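Long-range contact in CT296 (Chlamydia trachomatis, PDB 3QH6), which is of unknown function but structurally resembles iron(II) 2-oxoglutarate-dependent enzymes: residues A27-E38 and L65-V75. Numbering follows the deposited sequence.
Sequences APVSDCKQLEAE and LPGVQMIVKRV
The carboxylate of Asp-31 and the guanidinium of Arg-74 are the flat groups that meet between these two helices, their planes 55° apart and their side chains crossing at about a right angle. Asp-31 OD2 stands 3.8 Å from Arg-74 NH1, approaching obliquely, well out of the guanidinium plane, a long salt bridge in which no N-H is directed at the oxygen. The puckered ring of Pro-28, at the N-cap of helix 29-38, and the side chain of Val-75 run alongside each other with opposite headings, Pro-28 CD 3.8 Å from Val-75 CG2; the same methyl reaches the CB of Ala-27.

On the sheet side of the ion pair, Ile-71 reaches helix 29-38 with its CD1, 3.9 Å from the carbonyl oxygen of Asp-31 and close to its CB, while Cys-32 SG lies near the same methyl. One turn further along, Leu-35 has its CG anti to the backbone N (chi1 -176°), which carries the two methyls across the gap: CD2 reaches Ile-71 CD1 at 4.1 Å, and CD1 sits 4.0 Å from the backbone C of Gly-67 and equally near Val-68 CG2. With no side chain at Gly-67, that methyl can rest directly on the backbone. Leu-65 closes the far end, its CD1 3.9 Å from Glu-38 CB.

The helices run nearly antiparallel (160°), their axes approaching to 9.9 Å, and cover one side of the antiparallel sheet: Ala-27 and Ile-71 both touch Leu-115, and Val-68 rests on Ile-146 and Leu-148. Apolar contacts, mostly of aliphatic side chains, thus join the pair over the sheet of this cupin-clan fold, whereas the single charged pair, between exposed Arg-74 and partly exposed Asp-31, probably contributes general electrostatic attraction without fixing a precise geometry.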
# COMPACT_ATOMS: atom_id res chain seq x y z
N ALA A 27 -3.25 -6.89 -4.14
CA ALA A 27 -1.97 -7.53 -4.43
C ALA A 27 -2.10 -9.03 -4.16
O ALA A 27 -2.83 -9.41 -3.24
CB ALA A 27 -0.89 -6.93 -3.55
N PRO A 28 -1.41 -9.88 -4.96
CA PRO A 28 -1.50 -11.34 -4.79
C PRO A 28 -1.11 -11.73 -3.38
O PRO A 28 -0.07 -11.31 -2.88
CB PRO A 28 -0.47 -11.88 -5.78
CG PRO A 28 -0.28 -10.80 -6.79
CD PRO A 28 -0.45 -9.52 -6.01
N VAL A 29 -1.94 -12.55 -2.75
CA VAL A 29 -1.72 -12.92 -1.36
C VAL A 29 -0.39 -13.64 -1.13
O VAL A 29 0.22 -13.49 -0.07
CB VAL A 29 -2.90 -13.78 -0.84
CG1 VAL A 29 -2.50 -14.55 0.43
CG2 VAL A 29 -4.12 -12.89 -0.61
N SER A 30 0.06 -14.43 -2.12
CA SER A 30 1.31 -15.18 -2.00
C SER A 30 2.54 -14.28 -2.04
O SER A 30 3.52 -14.52 -1.34
CB SER A 30 1.40 -16.24 -3.10
OG SER A 30 1.05 -15.69 -4.36
N ASP A 31 2.49 -13.26 -2.88
CA ASP A 31 3.54 -12.24 -2.88
C ASP A 31 3.60 -11.48 -1.56
O ASP A 31 4.69 -11.15 -1.09
CB ASP A 31 3.34 -11.25 -4.03
CG ASP A 31 3.61 -11.88 -5.39
OD1 ASP A 31 4.31 -12.93 -5.43
OD2 ASP A 31 3.11 -11.33 -6.40
N CYS A 32 2.45 -11.19 -0.96
CA CYS A 32 2.47 -10.50 0.34
C CYS A 32 3.08 -11.34 1.47
O CYS A 32 3.91 -10.84 2.22
CB CYS A 32 1.07 -10.03 0.75
SG CYS A 32 0.45 -8.81 -0.38
N LYS A 33 2.66 -12.60 1.61
CA LYS A 33 3.23 -13.49 2.63
C LYS A 33 4.73 -13.74 2.45
O LYS A 33 5.47 -13.84 3.44
CB LYS A 33 2.52 -14.85 2.61
CG LYS A 33 1.01 -14.78 2.72
CD LYS A 33 0.55 -14.21 4.05
CE LYS A 33 -0.93 -14.48 4.26
NZ LYS A 33 -1.21 -15.92 4.42
N GLN A 34 5.19 -13.86 1.21
CA GLN A 34 6.61 -14.04 0.94
C GLN A 34 7.39 -12.83 1.44
O GLN A 34 8.37 -12.97 2.16
CB GLN A 34 6.87 -14.31 -0.55
N LEU A 35 6.95 -11.63 1.07
CA LEU A 35 7.55 -10.39 1.58
C LEU A 35 7.58 -10.35 3.12
O LEU A 35 8.61 -10.08 3.72
CB LEU A 35 6.76 -9.17 1.05
CG LEU A 35 7.32 -7.78 1.40
CD1 LEU A 35 8.74 -7.64 0.89
CD2 LEU A 35 6.47 -6.66 0.86
N GLU A 36 6.44 -10.63 3.76
CA GLU A 36 6.39 -10.64 5.20
C GLU A 36 7.40 -11.63 5.83
O GLU A 36 8.01 -11.33 6.88
CB GLU A 36 4.98 -10.95 5.71
CG GLU A 36 4.88 -10.56 7.20
CD GLU A 36 3.69 -11.15 7.92
OE1 GLU A 36 3.04 -10.37 8.66
OE2 GLU A 36 3.43 -12.37 7.75
N ALA A 37 7.58 -12.79 5.22
CA ALA A 37 8.49 -13.80 5.76
C ALA A 37 9.93 -13.30 5.66
O ALA A 37 10.72 -13.47 6.59
CB ALA A 37 8.31 -15.14 5.06
N GLU A 38 10.27 -12.63 4.56
CA GLU A 38 11.60 -12.03 4.41
C GLU A 38 11.83 -10.89 5.39
O GLU A 38 12.94 -10.72 5.89
CB GLU A 38 11.83 -11.55 2.97
CG GLU A 38 11.67 -12.67 1.93
CD GLU A 38 12.54 -12.49 0.69
OE1 GLU A 38 13.63 -11.90 0.78
OE2 GLU A 38 12.13 -12.98 -0.39
N LEU A 65 15.09 -5.19 0.50
CA LEU A 65 14.42 -6.35 -0.10
C LEU A 65 13.80 -5.98 -1.44
O LEU A 65 13.04 -5.01 -1.51
CB LEU A 65 13.28 -6.82 0.82
CG LEU A 65 13.66 -7.15 2.26
CD1 LEU A 65 12.47 -7.75 3.00
CD2 LEU A 65 14.83 -8.12 2.27
N PRO A 66 14.03 -6.79 -2.50
CA PRO A 66 13.52 -6.42 -3.81
C PRO A 66 12.00 -6.61 -3.90
O PRO A 66 11.37 -6.02 -4.78
CB PRO A 66 14.27 -7.37 -4.76
CG PRO A 66 14.49 -8.58 -3.93
CD PRO A 66 14.82 -8.03 -2.56
N GLY A 67 11.43 -7.38 -2.98
CA GLY A 67 10.01 -7.70 -3.01
C GLY A 67 9.11 -6.47 -2.91
O GLY A 67 7.99 -6.51 -3.41
N VAL A 68 9.59 -5.39 -2.30
CA VAL A 68 8.74 -4.21 -2.17
C VAL A 68 8.54 -3.58 -3.51
O VAL A 68 7.43 -3.40 -3.94
CB VAL A 68 9.31 -3.15 -1.21
CG1 VAL A 68 8.32 -1.96 -1.13
CG2 VAL A 68 9.58 -3.77 0.14
N GLN A 69 9.63 -3.24 -4.21
CA GLN A 69 9.42 -2.57 -5.49
C GLN A 69 8.80 -3.54 -6.46
O GLN A 69 8.17 -3.13 -7.39
CB GLN A 69 10.73 -1.99 -6.07
CG GLN A 69 11.20 -0.67 -5.43
CD GLN A 69 10.48 0.58 -5.96
OE1 GLN A 69 9.30 0.54 -6.35
NE2 GLN A 69 11.18 1.71 -5.94
N MET A 70 9.05 -4.83 -6.29
CA MET A 70 8.47 -5.81 -7.23
C MET A 70 6.95 -5.81 -7.12
O MET A 70 6.26 -5.85 -8.13
CB MET A 70 9.02 -7.20 -6.99
CG MET A 70 10.40 -7.38 -7.61
SD MET A 70 11.12 -8.92 -7.06
CE MET A 70 10.03 -10.08 -7.94
N ILE A 71 6.45 -5.73 -5.90
CA ILE A 71 5.00 -5.63 -5.71
C ILE A 71 4.49 -4.30 -6.27
O ILE A 71 3.47 -4.25 -6.94
CB ILE A 71 4.61 -5.78 -4.25
CG1 ILE A 71 4.76 -7.25 -3.83
CG2 ILE A 71 3.15 -5.30 -4.03
CD1 ILE A 71 4.20 -7.58 -2.47
N VAL A 72 5.21 -3.22 -5.99
CA VAL A 72 4.77 -1.90 -6.46
C VAL A 72 4.65 -1.93 -7.98
O VAL A 72 3.65 -1.51 -8.56
CB VAL A 72 5.78 -0.80 -6.04
CG1 VAL A 72 5.53 0.49 -6.82
CG2 VAL A 72 5.73 -0.57 -4.55
N LYS A 73 5.68 -2.46 -8.62
CA LYS A 73 5.74 -2.44 -10.08
C LYS A 73 4.82 -3.47 -10.75
O LYS A 73 4.23 -3.20 -11.79
CB LYS A 73 7.17 -2.74 -10.54
CG LYS A 73 8.20 -1.69 -10.08
CD LYS A 73 7.96 -0.37 -10.78
CE LYS A 73 9.19 0.51 -10.75
NZ LYS A 73 9.33 1.21 -9.46
N ARG A 74 4.73 -4.66 -10.19
CA ARG A 74 3.97 -5.72 -10.85
C ARG A 74 2.50 -5.59 -10.58
O ARG A 74 1.68 -6.11 -11.33
CB ARG A 74 4.46 -7.10 -10.43
CG ARG A 74 5.93 -7.37 -10.80
CD ARG A 74 6.40 -8.70 -10.22
NE ARG A 74 5.70 -9.82 -10.86
CZ ARG A 74 5.48 -10.99 -10.29
NH1 ARG A 74 5.86 -11.20 -9.04
NH2 ARG A 74 4.86 -11.96 -10.97
N VAL A 75 2.14 -4.90 -9.50
CA VAL A 75 0.72 -4.62 -9.24
C VAL A 75 0.36 -3.23 -9.79
O VAL A 75 -0.81 -2.88 -9.85
CB VAL A 75 0.40 -4.78 -7.74
CG1 VAL A 75 -1.07 -4.53 -7.47
CG2 VAL A 75 0.77 -6.20 -7.30